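Local atomic coordinates of phosphonate monoester hydrolase (Ruegeria pomeroyi, PDB entry 4UPK), a protein that belongs to the sulfatase family of hydrolases, within the alkaline phosphatase superfamily. Residues Q33-F38 and D338-V343; A66-S71 and I373-G378. All coordinates share one frame; numbering follows the deposited sequence.

Interaction 1: Q33-F38 and D338-V343; sequences QSNVLF and DDTLIV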
ATOM      1  N   GLN A  33     -28.733  15.157  13.732  1.00 40.36           N
ATOM      2  CA  GLN A  33     -29.462  13.907  13.954  1.00 39.68           C
ATOM      3  C   GLN A  33     -28.705  12.955  14.900  1.00 39.53           C
ATOM      4  O   GLN A  33     -29.249  12.564  15.936  1.00 38.30           O
ATOM      5  CB  GLN A  33     -29.836  13.235  12.611  1.00 41.51           C
ATOM      6  CG  GLN A  33     -30.846  12.084  12.717  1.00 52.62           C
ATOM      7  CD  GLN A  33     -32.282  12.504  12.972  1.00 69.15           C
ATOM      8  OE1 GLN A  33     -32.601  13.676  13.216  1.00 69.93           O
ATOM      9  NE2 GLN A  33     -33.185  11.538  12.934  1.00 53.08           N
ATOM     10  N   SER A  34     -27.457  12.588  14.547  1.00 33.89           N
ATOM     11  CA  SER A  34     -26.634  11.711  15.382  1.00 32.14           C
ATOM     12  C   SER A  34     -25.247  12.331  15.536  1.00 32.18           C
ATOM     13  O   SER A  34     -24.388  12.174  14.663  1.00 32.40           O
ATOM     14  CB  SER A  34     -26.536  10.310  14.781  1.00 36.89           C
ATOM     15  OG  SER A  34     -27.805   9.705  14.586  1.00 50.71           O
ATOM     16  N   ASN A  35     -25.038  13.061  16.633  1.00 24.73           N
ATOM     17  CA  ASN A  35     -23.749  13.699  16.891  1.00 21.94           C
ATOM     18  C   ASN A  35     -22.978  12.919  17.913  1.00 24.31           C
ATOM     19  O   ASN A  35     -23.568  12.207  18.732  1.00 23.43           O
ATOM     20  CB  ASN A  35     -23.925  15.130  17.403  1.00 17.05           C
ATOM     21  CG  ASN A  35     -24.687  16.072  16.507  1.00 28.83           C
ATOM     22  OD1 ASN A  35     -24.416  16.200  15.304  1.00 18.28           O
ATOM     23  ND2 ASN A  35     -25.625  16.800  17.105  1.00 23.18           N
ATOM     24  N   VAL A  36     -21.641  13.051  17.870  1.00 20.61           N
ATOM     25  CA  VAL A  36     -20.758  12.459  18.864  1.00 19.73           C
ATOM     26  C   VAL A  36     -19.834  13.542  19.434  1.00 21.01           C
ATOM     27  O   VAL A  36     -19.080  14.173  18.698  1.00 20.12           O
ATOM     28  CB  VAL A  36     -20.003  11.173  18.401  1.00 23.78           C
ATOM     29  CG1 VAL A  36     -19.157  10.596  19.545  1.00 22.60           C
ATOM     30  CG2 VAL A  36     -20.980  10.115  17.881  1.00 24.13           C
ATOM     31  N   LEU A  37     -19.934  13.773  20.744  1.00 16.65           N
ATOM     32  CA  LEU A  37     -19.090  14.724  21.454  1.00 14.66           C
ATOM     33  C   LEU A  37     -18.254  13.931  22.433  1.00 20.33           C
ATOM     34  O   LEU A  37     -18.757  13.442  23.448  1.00 21.10           O
ATOM     35  CB  LEU A  37     -19.882  15.858  22.153  1.00 13.32           C
ATOM     36  CG  LEU A  37     -19.036  16.865  23.001  1.00 14.62           C
ATOM     37  CD1 LEU A  37     -18.012  17.619  22.149  1.00 14.17           C
ATOM     38  CD2 LEU A  37     -19.905  17.825  23.741  1.00 11.90           C
ATOM     39  N   PHE A  38     -16.971  13.788  22.103  1.00 17.21           N
ATOM     40  CA  PHE A  38     -16.012  13.029  22.884  1.00 15.27           C
ATOM     41  C   PHE A  38     -14.994  13.964  23.538  1.00 19.95           C
ATOM     42  O   PHE A  38     -14.097  14.491  22.862  1.00 17.46           O
ATOM     43  CB  PHE A  38     -15.344  11.970  21.984  1.00 16.17           C
ATOM     44  CG  PHE A  38     -14.496  10.910  22.650  1.00 15.81           C
ATOM     45  CD1 PHE A  38     -14.484  10.769  24.039  1.00 16.90           C
ATOM     46  CD2 PHE A  38     -13.752  10.019  21.889  1.00 15.63           C
ATOM     47  CE1 PHE A  38     -13.704   9.787  24.652  1.00 16.85           C
ATOM     48  CE2 PHE A  38     -12.970   9.042  22.501  1.00 17.66           C
ATOM     49  CZ  PHE A  38     -12.969   8.920  23.879  1.00 15.75           C
ATOM     50  N   ASP A 338     -30.009  16.886  23.324  1.00 30.13           N
ATOM     51  CA  ASP A 338     -30.757  15.621  23.426  1.00 31.76           C
ATOM     52  C   ASP A 338     -30.422  14.614  22.324  1.00 37.39           C
ATOM     53  O   ASP A 338     -30.503  13.427  22.591  1.00 38.88           O
ATOM     54  CB  ASP A 338     -32.278  15.857  23.519  1.00 34.64           C
ATOM     55  CG  ASP A 338     -32.743  16.808  24.610  1.00 50.52           C
ATOM     56  OD1 ASP A 338     -32.130  16.812  25.703  1.00 52.83           O
ATOM     57  OD2 ASP A 338     -33.772  17.482  24.404  1.00 57.10           O
ATOM     58  N   ASP A 339     -29.989  15.081  21.126  1.00 34.04           N
ATOM     59  CA  ASP A 339     -29.620  14.264  19.953  1.00 34.58           C
ATOM     60  C   ASP A 339     -28.091  13.952  19.845  1.00 35.70           C
ATOM     61  O   ASP A 339     -27.615  13.595  18.752  1.00 35.16           O
ATOM     62  CB  ASP A 339     -30.089  14.976  18.655  1.00 37.27           C
ATOM     63  CG  ASP A 339     -31.589  15.018  18.393  1.00 53.56           C
ATOM     64  OD1 ASP A 339     -32.351  14.320  19.115  1.00 55.84           O
ATOM     65  OD2 ASP A 339     -31.999  15.708  17.438  1.00 60.34           O
ATOM     66  N   THR A 340     -27.331  14.095  20.965  1.00 28.12           N
ATOM     67  CA  THR A 340     -25.872  13.891  20.984  1.00 25.42           C
ATOM     68  C   THR A 340     -25.407  12.837  21.994  1.00 26.05           C
ATOM     69  O   THR A 340     -25.799  12.864  23.166  1.00 24.91           O
ATOM     70  CB  THR A 340     -25.157  15.249  21.211  1.00 26.26           C
ATOM     71  OG1 THR A 340     -25.555  16.140  20.177  1.00 27.15           O
ATOM     72  CG2 THR A 340     -23.608  15.156  21.228  1.00 21.02           C
ATOM     73  N   LEU A 341     -24.505  11.950  21.538  1.00 19.21           N
ATOM     74  CA  LEU A 341     -23.835  11.000  22.402  1.00 16.95           C
ATOM     75  C   LEU A 341     -22.664  11.793  22.995  1.00 21.81           C
ATOM     76  O   LEU A 341     -21.748  12.207  22.260  1.00 21.64           O
ATOM     77  CB  LEU A 341     -23.324   9.753  21.630  1.00 15.91           C
ATOM     78  CG  LEU A 341     -22.403   8.794  22.396  1.00 17.58           C
ATOM     79  CD1 LEU A 341     -23.128   8.127  23.579  1.00 17.59           C
ATOM     80  CD2 LEU A 341     -21.812   7.765  21.489  1.00 13.73           C
ATOM     81  N   ILE A 342     -22.735  12.060  24.307  1.00 18.22           N
ATOM     82  CA  ILE A 342     -21.711  12.797  25.037  1.00 17.88           C
ATOM     83  C   ILE A 342     -20.892  11.814  25.841  1.00 21.31           C
ATOM     84  O   ILE A 342     -21.451  11.035  26.619  1.00 20.98           O
ATOM     85  CB  ILE A 342     -22.266  13.981  25.900  1.00 21.02           C
ATOM     86  CG1 ILE A 342     -23.068  14.995  25.026  1.00 22.06           C
ATOM     87  CG2 ILE A 342     -21.124  14.684  26.673  1.00 20.54           C
ATOM     88  CD1 ILE A 342     -23.889  16.061  25.806  1.00 33.34           C
ATOM     89  N   VAL A 343     -19.574  11.814  25.609  1.00 17.31           N
ATOM     90  CA  VAL A 343     -18.648  10.953  26.330  1.00 16.98           C
ATOM     91  C   VAL A 343     -17.614  11.855  27.008  1.00 21.48           C
ATOM     92  O   VAL A 343     -16.871  12.582  26.338  1.00 19.52           O
ATOM     93  CB  VAL A 343     -17.966   9.833  25.485  1.00 20.27           C
ATOM     94  CG1 VAL A 343     -17.138   8.913  26.384  1.00 19.35           C
ATOM     95  CG2 VAL A 343     -18.969   9.022  24.671  1.00 20.11           C
TER

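Interaction 2: A66-S71 and I373-G378; sequences AQDAVS and IIRAPG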
ATOM      1  N   ALA A  66     -23.425  14.483  35.107  1.00 22.60           N
ATOM      2  CA  ALA A  66     -23.542  13.173  35.767  1.00 22.36           C
ATOM      3  C   ALA A  66     -24.982  12.958  36.288  1.00 27.39           C
ATOM      4  O   ALA A  66     -25.526  11.857  36.164  1.00 26.64           O
ATOM      5  CB  ALA A  66     -22.546  13.075  36.917  1.00 22.37           C
ATOM      6  N   GLN A  67     -25.599  14.031  36.830  1.00 25.40           N
ATOM      7  CA  GLN A  67     -26.975  14.036  37.336  1.00 26.57           C
ATOM      8  C   GLN A  67     -28.012  13.799  36.217  1.00 29.50           C
ATOM      9  O   GLN A  67     -29.083  13.250  36.479  1.00 29.56           O
ATOM     10  CB  GLN A  67     -27.258  15.356  38.080  1.00 28.59           C
ATOM     11  CG  GLN A  67     -27.803  15.178  39.494  1.00 57.73           C
ATOM     12  CD  GLN A  67     -26.871  14.391  40.380  1.00 90.93           C
ATOM     13  OE1 GLN A  67     -25.812  14.878  40.783  1.00 91.14           O
ATOM     14  NE2 GLN A  67     -27.236  13.144  40.677  1.00 84.04           N
ATOM     15  N   ASP A  68     -27.672  14.185  34.976  1.00 24.68           N
ATOM     16  CA  ASP A  68     -28.528  14.022  33.811  1.00 24.82           C
ATOM     17  C   ASP A  68     -28.048  12.872  32.898  1.00 27.83           C
ATOM     18  O   ASP A  68     -28.493  12.757  31.753  1.00 28.33           O
ATOM     19  CB  ASP A  68     -28.597  15.366  33.051  1.00 26.36           C
ATOM     20  CG  ASP A  68     -29.699  15.459  32.020  1.00 34.69           C
ATOM     21  OD1 ASP A  68     -30.836  15.030  32.321  1.00 36.73           O
ATOM     22  OD2 ASP A  68     -29.423  15.954  30.904  1.00 39.92           O
ATOM     23  N   ALA A  69     -27.157  12.005  33.407  1.00 22.87           N
ATOM     24  CA  ALA A  69     -26.564  10.922  32.609  1.00 22.12           C
ATOM     25  C   ALA A  69     -26.149   9.697  33.408  1.00 26.37           C
ATOM     26  O   ALA A  69     -26.602   9.507  34.536  1.00 26.25           O
ATOM     27  CB  ALA A  69     -25.366  11.463  31.828  1.00 22.48           C
ATOM     28  N   VAL A  70     -25.278   8.856  32.803  1.00 23.40           N
ATOM     29  CA  VAL A  70     -24.747   7.628  33.393  1.00 22.52           C
ATOM     30  C   VAL A  70     -23.252   7.813  33.818  1.00 25.64           C
ATOM     31  O   VAL A  70     -22.400   8.174  32.993  1.00 23.70           O
ATOM     32  CB  VAL A  70     -24.962   6.414  32.441  1.00 26.29           C
ATOM     33  CG1 VAL A  70     -24.542   5.107  33.106  1.00 26.46           C
ATOM     34  CG2 VAL A  70     -26.411   6.328  31.954  1.00 26.23           C
ATOM     35  N   SER A  71     -22.969   7.564  35.111  1.00 21.21           N
ATOM     36  CA  SER A  71     -21.638   7.648  35.713  1.00 20.37           C
ATOM     37  C   SER A  71     -21.091   6.244  35.965  1.00 24.10           C
ATOM     38  O   SER A  71     -21.805   5.395  36.492  1.00 21.91           O
ATOM     39  CB  SER A  71     -21.687   8.413  37.035  1.00 22.83           C
ATOM     40  OG  SER A  71     -22.176   9.728  36.839  1.00 25.00           O
ATOM     41  N   ILE A 373     -18.507   9.702  32.223  1.00 16.15           N
ATOM     42  CA  ILE A 373     -19.898  10.122  32.141  1.00 15.63           C
ATOM     43  C   ILE A 373     -20.302   9.928  30.705  1.00 20.77           C
ATOM     44  O   ILE A 373     -19.615  10.398  29.789  1.00 19.18           O
ATOM     45  CB  ILE A 373     -20.188  11.592  32.621  1.00 18.28           C
ATOM     46  CG1 ILE A 373     -19.565  11.910  34.019  1.00 18.50           C
ATOM     47  CG2 ILE A 373     -21.705  11.884  32.611  1.00 17.71           C
ATOM     48  CD1 ILE A 373     -19.343  13.424  34.319  1.00 24.03           C
ATOM     49  N   ILE A 374     -21.418   9.219  30.500  1.00 17.53           N
ATOM     50  CA  ILE A 374     -21.945   9.013  29.171  1.00 17.31           C
ATOM     51  C   ILE A 374     -23.404   9.426  29.136  1.00 24.45           C
ATOM     52  O   ILE A 374     -24.220   8.905  29.899  1.00 24.86           O
ATOM     53  CB  ILE A 374     -21.700   7.577  28.600  1.00 19.69           C
ATOM     54  CG1 ILE A 374     -20.172   7.240  28.537  1.00 18.15           C
ATOM     55  CG2 ILE A 374     -22.391   7.411  27.220  1.00 19.66           C
ATOM     56  CD1 ILE A 374     -19.806   5.785  28.056  1.00 17.71           C
ATOM     57  N   ARG A 375     -23.725  10.374  28.249  1.00 21.82           N
ATOM     58  CA  ARG A 375     -25.096  10.778  28.023  1.00 21.39           C
ATOM     59  C   ARG A 375     -25.467  10.403  26.607  1.00 25.18           C
ATOM     60  O   ARG A 375     -24.761  10.737  25.656  1.00 21.99           O
ATOM     61  CB  ARG A 375     -25.333  12.280  28.246  1.00 19.65           C
ATOM     62  CG  ARG A 375     -26.808  12.531  28.533  1.00 17.27           C
ATOM     63  CD  ARG A 375     -27.193  13.979  28.508  1.00 23.94           C
ATOM     64  NE  ARG A 375     -28.640  14.144  28.687  1.00 35.12           N
ATOM     65  CZ  ARG A 375     -29.548  14.033  27.718  1.00 48.58           C
ATOM     66  NH1 ARG A 375     -29.176  13.730  26.479  1.00 44.51           N
ATOM     67  NH2 ARG A 375     -30.835  14.198  27.987  1.00 29.52           N
ATOM     68  N   ALA A 376     -26.580   9.706  26.475  1.00 25.41           N
ATOM     69  CA  ALA A 376     -27.105   9.302  25.189  1.00 26.72           C
ATOM     70  C   ALA A 376     -28.602   9.538  25.218  1.00 33.50           C
ATOM     71  O   ALA A 376     -29.211   9.314  26.269  1.00 32.97           O
ATOM     72  CB  ALA A 376     -26.811   7.824  24.951  1.00 27.43           C
ATOM     73  N   PRO A 377     -29.233   9.980  24.105  1.00 32.97           N
ATOM     74  CA  PRO A 377     -30.710  10.110  24.110  1.00 33.80           C
ATOM     75  C   PRO A 377     -31.379   8.804  24.556  1.00 37.22           C
ATOM     76  O   PRO A 377     -31.043   7.732  24.048  1.00 36.67           O
ATOM     77  CB  PRO A 377     -31.058  10.442  22.645  1.00 36.16           C
ATOM     78  CG  PRO A 377     -29.819  10.177  21.855  1.00 40.25           C
ATOM     79  CD  PRO A 377     -28.658  10.327  22.787  1.00 34.85           C
ATOM     80  N   GLY A 378     -32.247   8.904  25.558  1.00 34.78           N
ATOM     81  CA  GLY A 378     -32.960   7.766  26.132  1.00 35.52           C
ATOM     82  C   GLY A 378     -32.247   7.016  27.248  1.00 41.43           C
ATOM     83  O   GLY A 378     -32.719   5.947  27.660  1.00 41.92           O
TER
HETATM   84  O   HOH W   1     -32.352  13.404  30.723  1.00 40.10           O

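Interaction 1: Q33-F38 and D338-V343
Asn35 and Leu341 begin the run of firm backbone hydrogen bonds that joins the two strands. Leu341 N gives its hydrogen to Asn35 O at 3.0 Å. Leu37 N then donates to Leu341 O, and Val343 N to Leu37 O at 2.8 Å. Before them Asn35 N reaches Asp339 O in a weak bond of 3.4 Å. Strands 35-38 and 340-343 thus run parallel, 13° apart. CA-H groups of Val36, Ile342 and Phe38 add contacts to carbonyl oxygens across the gap. These strands belong to the central sheet of the sulfatase-type alpha/beta fold. Strand 35-41 lies between 340-346 and 234-239, and helices pack on both faces.

One polar side-chain pair crosses. Asn35 ND2 donates to Thr340 OG1 at 3.1 Å, and the hydroxyl lies in the amide plane. Asn35 OD1 accepts from Trp233 N, so both ends of the amide are held. Thr340 OG1 also bonds Gln336 O.

Phe38 CD1 lies 3.9 Å from Val343 CB, and Phe38 CE1 meets Val343 CG1. With CG anti to the backbone N (chi1 -169°), the ring edge also faces Val343 O. On the opposite face, which Asn35 and Ile342 share, Leu37 CB touches Thr340 CG2 at 3.9 Å. Helix 303-333 packs on Leu37 there.

Interaction 2: A66-S71 and I373-G378
Val70 and Ile374 form an antiparallel hydrogen-bonded pair, with Val70 N donating to Ile374 O at 3.1 Å and Ile374 N to Val70 O at 2.9 Å. Ser71 and Ile373 follow as a non-hydrogen-bonded pair. The CA-H of Ile373 also points at Val70 O.

Asp68 and Arg375 make the salt bridge of this contact. Arg375 NE donates to Asp68 OD2 at 3.0 Å, and the bond is bent, 143° at the hydrogen. The arginine meets this oxygen from above the carboxylate plane. The two flat groups are turned 38° against each other. The arginine chain is extended from CG to NE and passes alongside the backbone carbonyl of Asp68, with Arg375 CG 3.6 Å from Asp68 O. A water ties the other ends together: it donates to Asp68 OD1 and accepts from Arg375 NH2. Tyr337 OH is a second hydrogen-bond partner of Asp68 OD2. Both carboxylate oxygens are therefore held, which should fix the rotation of the group.

Ala69 CB touches both Ile373 and Arg375. It lies 3.8 Å from Ile373 CG2 and 3.7 Å from Arg375 CB. Its nearer neighbour is Ile374 O, at 3.4 Å. Ile373 CG1 lies anti to the carbonyl carbon (chi1 -50°), which leaves CG2 on Ala69 and lets Ile373 CD1 reach Ala66 CB at 4.1 Å. The isoleucine thus packs against the last turn of helix 60-67. Val70 and Ile374 point to the other face, where Leu419 of helix 416-419 touches both.

A helix passes here into a strand through the two-residue link Asp68-Ala69, and the strand joins the central mixed sheet of a sulfatase-type alpha/beta fold through an antiparallel neighbour.

Overall arrangement
Interactions 1 and 2 lie about 11 Å apart, centre to centre, on the same side of the chain's centre. Both belong to one mixed sheet. Strands 340-346 and 372-375 are antiparallel neighbours in it, so the local order across the sheet is 35-41, 340-346, 372-375, 70-76. Ile342 N and Arg375 O, 2.8 Å apart, probably form a hydrogen bond between the two contacts. Along the chain the segments alternate: 33-38, 66-71, 338-343, 373-378. Each contact joins an early part of the chain to one about 300 residues later. Together they bring two early strands and two late ones into one sheet of the sulfatase-type fold.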